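Local structure of 6-phosphogluconolactonase (Trypanosoma cruzi, 6VYE) at residues A[75-81]-A[107-113]. The protein probably hydrolyses 6-phosphogluconolactone to 6-phosphogluconate, the second step of the pentose phosphate pathway. Numbering follows the deposited sequence.
Sequences RALRFFF and IPEDLVV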
ATOM      1  N   ARG A  75      16.588   9.454  -9.780  1.00 15.33           N
ATOM      2  CA  ARG A  75      16.015   8.090  -9.926  1.00 15.36           C
ATOM      3  C   ARG A  75      15.945   7.401  -8.551  1.00 15.72           C
ATOM      4  O   ARG A  75      16.421   6.246  -8.440  1.00 17.51           O
ATOM      5  CB  ARG A  75      16.889   7.300 -10.913  1.00 15.28           C
ATOM      6  CG  ARG A  75      16.992   7.944 -12.291  1.00 16.07           C
ATOM      7  CD  ARG A  75      17.978   7.306 -13.247  1.00 15.81           C
ATOM      8  NE  ARG A  75      17.877   5.849 -13.219  1.00 17.69           N
ATOM      9  CZ  ARG A  75      16.990   5.126 -13.884  1.00 18.29           C
ATOM     10  NH1 ARG A  75      16.117   5.694 -14.686  1.00 19.51           N
ATOM     11  NH2 ARG A  75      17.000   3.810 -13.786  1.00 20.44           N
ATOM     12  N   ALA A  76      15.426   8.067  -7.520  1.00 14.55           N
ATOM     13  CA  ALA A  76      15.429   7.553  -6.135  1.00 15.16           C
ATOM     14  C   ALA A  76      14.418   6.418  -5.911  1.00 15.25           C
ATOM     15  O   ALA A  76      14.694   5.584  -5.012  1.00 16.72           O
ATOM     16  CB  ALA A  76      15.193   8.675  -5.179  1.00 15.41           C
ATOM     17  N   LEU A  77      13.357   6.317  -6.714  1.00 14.93           N
ATOM     18  CA  LEU A  77      12.210   5.404  -6.451  1.00 14.22           C
ATOM     19  C   LEU A  77      11.789   4.677  -7.730  1.00 14.38           C
ATOM     20  O   LEU A  77      11.729   5.290  -8.824  1.00 13.36           O
ATOM     21  CB  LEU A  77      11.006   6.174  -5.871  1.00 14.79           C
ATOM     22  CG  LEU A  77      11.117   6.612  -4.404  1.00 16.15           C
ATOM     23  CD1 LEU A  77       9.879   7.372  -3.945  1.00 17.02           C
ATOM     24  CD2 LEU A  77      11.386   5.464  -3.457  1.00 16.27           C
ATOM     25  N   ARG A  78      11.406   3.422  -7.542  1.00 13.21           N
ATOM     26  CA  ARG A  78      10.723   2.588  -8.548  1.00 14.02           C
ATOM     27  C   ARG A  78       9.322   2.333  -7.993  1.00 13.20           C
ATOM     28  O   ARG A  78       9.175   1.782  -6.882  1.00 11.85           O
ATOM     29  CB  ARG A  78      11.543   1.329  -8.832  1.00 14.15           C
ATOM     30  CG  ARG A  78      11.135   0.630 -10.110  1.00 16.26           C
ATOM     31  CD  ARG A  78      11.777  -0.763 -10.178  1.00 17.57           C
ATOM     32  NE  ARG A  78      13.236  -0.684 -10.334  1.00 19.80           N
ATOM     33  CZ  ARG A  78      13.875  -0.394 -11.470  1.00 21.29           C
ATOM     34  NH1 ARG A  78      13.223  -0.116 -12.588  1.00 21.64           N
ATOM     35  NH2 ARG A  78      15.185  -0.338 -11.488  1.00 22.14           N
ATOM     36  N   PHE A  79       8.346   2.854  -8.722  1.00 12.76           N
ATOM     37  CA  PHE A  79       6.940   2.961  -8.302  1.00 12.79           C
ATOM     38  C   PHE A  79       6.190   1.712  -8.773  1.00 12.54           C
ATOM     39  O   PHE A  79       6.042   1.504  -9.996  1.00 13.62           O
ATOM     40  CB  PHE A  79       6.335   4.257  -8.851  1.00 12.48           C
ATOM     41  CG  PHE A  79       6.943   5.526  -8.293  1.00 13.10           C
ATOM     42  CD1 PHE A  79       6.480   6.050  -7.100  1.00 12.81           C
ATOM     43  CD2 PHE A  79       7.932   6.210  -8.991  1.00 13.29           C
ATOM     44  CE1 PHE A  79       7.031   7.205  -6.570  1.00 13.02           C
ATOM     45  CE2 PHE A  79       8.487   7.373  -8.469  1.00 13.99           C
ATOM     46  CZ  PHE A  79       7.984   7.897  -7.292  1.00 13.70           C
ATOM     47  N   PHE A  80       5.692   0.959  -7.809  1.00 12.79           N
ATOM     48  CA  PHE A  80       4.779  -0.201  -7.970  1.00 14.02           C
ATOM     49  C   PHE A  80       3.444   0.161  -7.322  1.00 13.57           C
ATOM     50  O   PHE A  80       3.354   1.197  -6.703  1.00 13.53           O
ATOM     51  CB  PHE A  80       5.377  -1.421  -7.280  1.00 13.74           C
ATOM     52  CG  PHE A  80       6.672  -1.924  -7.868  1.00 14.28           C
ATOM     53  CD1 PHE A  80       7.886  -1.327  -7.552  1.00 14.31           C
ATOM     54  CD2 PHE A  80       6.689  -3.027  -8.709  1.00 15.18           C
ATOM     55  CE1 PHE A  80       9.084  -1.794  -8.083  1.00 14.58           C
ATOM     56  CE2 PHE A  80       7.883  -3.475  -9.266  1.00 15.85           C
ATOM     57  CZ  PHE A  80       9.078  -2.848  -8.962  1.00 15.32           C
ATOM     58  N   PHE A  81       2.447  -0.694  -7.456  1.00 15.35           N
ATOM     59  CA  PHE A  81       1.104  -0.478  -6.869  1.00 16.79           C
ATOM     60  C   PHE A  81       0.819  -1.599  -5.886  1.00 17.73           C
ATOM     61  O   PHE A  81       1.064  -2.764  -6.238  1.00 19.02           O
ATOM     62  CB  PHE A  81       0.067  -0.349  -7.979  1.00 17.11           C
ATOM     63  CG  PHE A  81       0.271   0.910  -8.769  1.00 15.70           C
ATOM     64  CD1 PHE A  81      -0.387   2.077  -8.412  1.00 15.30           C
ATOM     65  CD2 PHE A  81       1.224   0.948  -9.775  1.00 16.40           C
ATOM     66  CE1 PHE A  81      -0.160   3.247  -9.119  1.00 15.25           C
ATOM     67  CE2 PHE A  81       1.486   2.136 -10.445  1.00 17.29           C
ATOM     68  CZ  PHE A  81       0.772   3.276 -10.127  1.00 16.13           C
ATOM     69  N   ILE A 107       8.075  10.885 -14.368  1.00 18.98           N
ATOM     70  CA  ILE A 107       9.075   9.893 -13.860  1.00 18.31           C
ATOM     71  C   ILE A 107       9.576   9.052 -15.029  1.00 18.72           C
ATOM     72  O   ILE A 107       8.800   8.638 -15.872  1.00 17.23           O
ATOM     73  CB  ILE A 107       8.451   9.024 -12.742  1.00 17.37           C
ATOM     74  CG1 ILE A 107       8.002   9.902 -11.583  1.00 17.75           C
ATOM     75  CG2 ILE A 107       9.389   7.904 -12.281  1.00 16.86           C
ATOM     76  CD1 ILE A 107       9.089  10.792 -11.004  1.00 17.78           C
ATOM     77  N   PRO A 108      10.889   8.764 -15.130  1.00 21.23           N
ATOM     78  CA  PRO A 108      11.394   7.862 -16.172  1.00 19.97           C
ATOM     79  C   PRO A 108      10.609   6.541 -16.225  1.00 20.37           C
ATOM     80  O   PRO A 108      10.165   6.051 -15.170  1.00 20.14           O
ATOM     81  CB  PRO A 108      12.849   7.630 -15.772  1.00 20.75           C
ATOM     82  CG  PRO A 108      13.222   8.889 -14.999  1.00 20.10           C
ATOM     83  CD  PRO A 108      11.959   9.313 -14.278  1.00 21.18           C
ATOM     84  N   GLU A 109      10.365   6.046 -17.438  1.00 19.91           N
ATOM     85  CA  GLU A 109       9.364   4.980 -17.721  1.00 22.95           C
ATOM     86  C   GLU A 109       9.788   3.679 -17.036  1.00 21.86           C
ATOM     87  O   GLU A 109       8.903   2.960 -16.513  1.00 24.58           O
ATOM     88  CB  GLU A 109       9.138   4.779 -19.222  1.00 26.10           C
ATOM     89  CG  GLU A 109      10.336   4.220 -19.970  1.00 31.10           C
ATOM     90  CD  GLU A 109      10.024   3.853 -21.412  1.00 33.56           C
ATOM     91  OE1 GLU A 109      10.229   2.687 -21.782  1.00 37.66           O
ATOM     92  OE2 GLU A 109       9.510   4.727 -22.141  1.00 40.20           O
ATOM     93  N   ASP A 110      11.083   3.394 -16.987  1.00 20.39           N
ATOM     94  CA  ASP A 110      11.598   2.163 -16.340  1.00 20.23           C
ATOM     95  C   ASP A 110      11.290   2.205 -14.839  1.00 18.72           C
ATOM     96  O   ASP A 110      11.316   1.135 -14.229  1.00 19.07           O
ATOM     97  CB  ASP A 110      13.082   1.932 -16.640  1.00 22.47           C
ATOM     98  CG  ASP A 110      14.042   2.857 -15.901  1.00 24.75           C
ATOM     99  OD1 ASP A 110      13.950   4.094 -16.070  1.00 26.43           O
ATOM    100  OD2 ASP A 110      14.875   2.331 -15.152  1.00 27.56           O
ATOM    101  N   LEU A 111      10.977   3.379 -14.272  1.00 17.62           N
ATOM    102  CA  LEU A 111      10.754   3.562 -12.809  1.00 16.57           C
ATOM    103  C   LEU A 111       9.250   3.551 -12.494  1.00 16.12           C
ATOM    104  O   LEU A 111       8.874   3.762 -11.342  1.00 14.94           O
ATOM    105  CB  LEU A 111      11.424   4.863 -12.359  1.00 15.04           C
ATOM    106  CG  LEU A 111      12.953   4.911 -12.364  1.00 15.34           C
ATOM    107  CD1 LEU A 111      13.447   6.169 -11.637  1.00 14.46           C
ATOM    108  CD2 LEU A 111      13.583   3.677 -11.758  1.00 16.07           C
ATOM    109  N   VAL A 112       8.414   3.230 -13.481  1.00 17.04           N
ATOM    110  CA  VAL A 112       6.942   3.222 -13.309  1.00 16.71           C
ATOM    111  C   VAL A 112       6.462   1.842 -13.696  1.00 15.22           C
ATOM    112  O   VAL A 112       6.634   1.488 -14.851  1.00 14.93           O
ATOM    113  CB  VAL A 112       6.283   4.335 -14.147  1.00 17.01           C
ATOM    114  CG1 VAL A 112       4.772   4.306 -14.000  1.00 18.31           C
ATOM    115  CG2 VAL A 112       6.848   5.681 -13.776  1.00 18.05           C
ATOM    116  N   VAL A 113       5.879   1.107 -12.762  1.00 15.50           N
ATOM    117  CA  VAL A 113       5.552  -0.326 -12.978  1.00 16.39           C
ATOM    118  C   VAL A 113       4.081  -0.548 -12.659  1.00 15.83           C
ATOM    119  O   VAL A 113       3.748  -1.011 -11.579  1.00 17.23           O
ATOM    120  CB  VAL A 113       6.510  -1.206 -12.146  1.00 16.36           C
ATOM    121  CG1 VAL A 113       6.482  -2.647 -12.605  1.00 15.97           C
ATOM    122  CG2 VAL A 113       7.935  -0.647 -12.193  1.00 16.18           C
TER
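Ile107 meets Phe79 at the start of the 107-113 loop, its CG2 lying obliquely 4.0 Å from ring atom CE2; Leu71 of helix 68-73 touches both side chains. At Pro108, CB lies near the guanidinium plane of Arg75, at its edge. Asp110 is gripped end-on by Arg75: NH1 reaches OD1 at 3.0 Å and NH2 reaches OD2 at 2.9 Å. Both bonds are nearly straight and use the syn lone pairs, and with the two flat groups coplanar the pair resists twisting. CG of Asp110 sits between its backbone N and carbonyl carbon (chi1 74°), which brings the carboxylate round to the arginine. Arg78 joins from strand 77-81, with NH1 2.8 Å from Asp110 O and a long salt bridge, 3.9 Å, to OD2. Leu111 wedges in between these arginines: CD1 packs on Arg75 CA and lies 3.4 Å from Leu77 O, while CD2 lies over one face of the Arg78 guanidinium. Its carbonyl O accepts the N-H of Phe79 in an almost straight bond and also receives a CA-H...O contact from Arg78. Val112 is paired with Phe79 in a single beta bridge, its own side chain turned away from the strand. Val113 N returns a hydrogen bond to Phe79 O at 2.8 Å, and its CB lies over the Phe80 ring in a CH-pi contact, 4.2 Å from the centroid. Val113 O, at the edge of the Phe81 ring, accepts a hydrogen bond from the hydroxyl of Tyr138 in helix 128-146, and that hydroxyl in turn takes the N-H of Phe81, tying loop and strand to the helix. Two backbone bonds around one bridge thus dock the loop after helix 95-104 onto strand 77-85 of the mixed, Rossmann-like sheet of the glucosamine-6-phosphate isomerase/6-phosphogluconolactonase family.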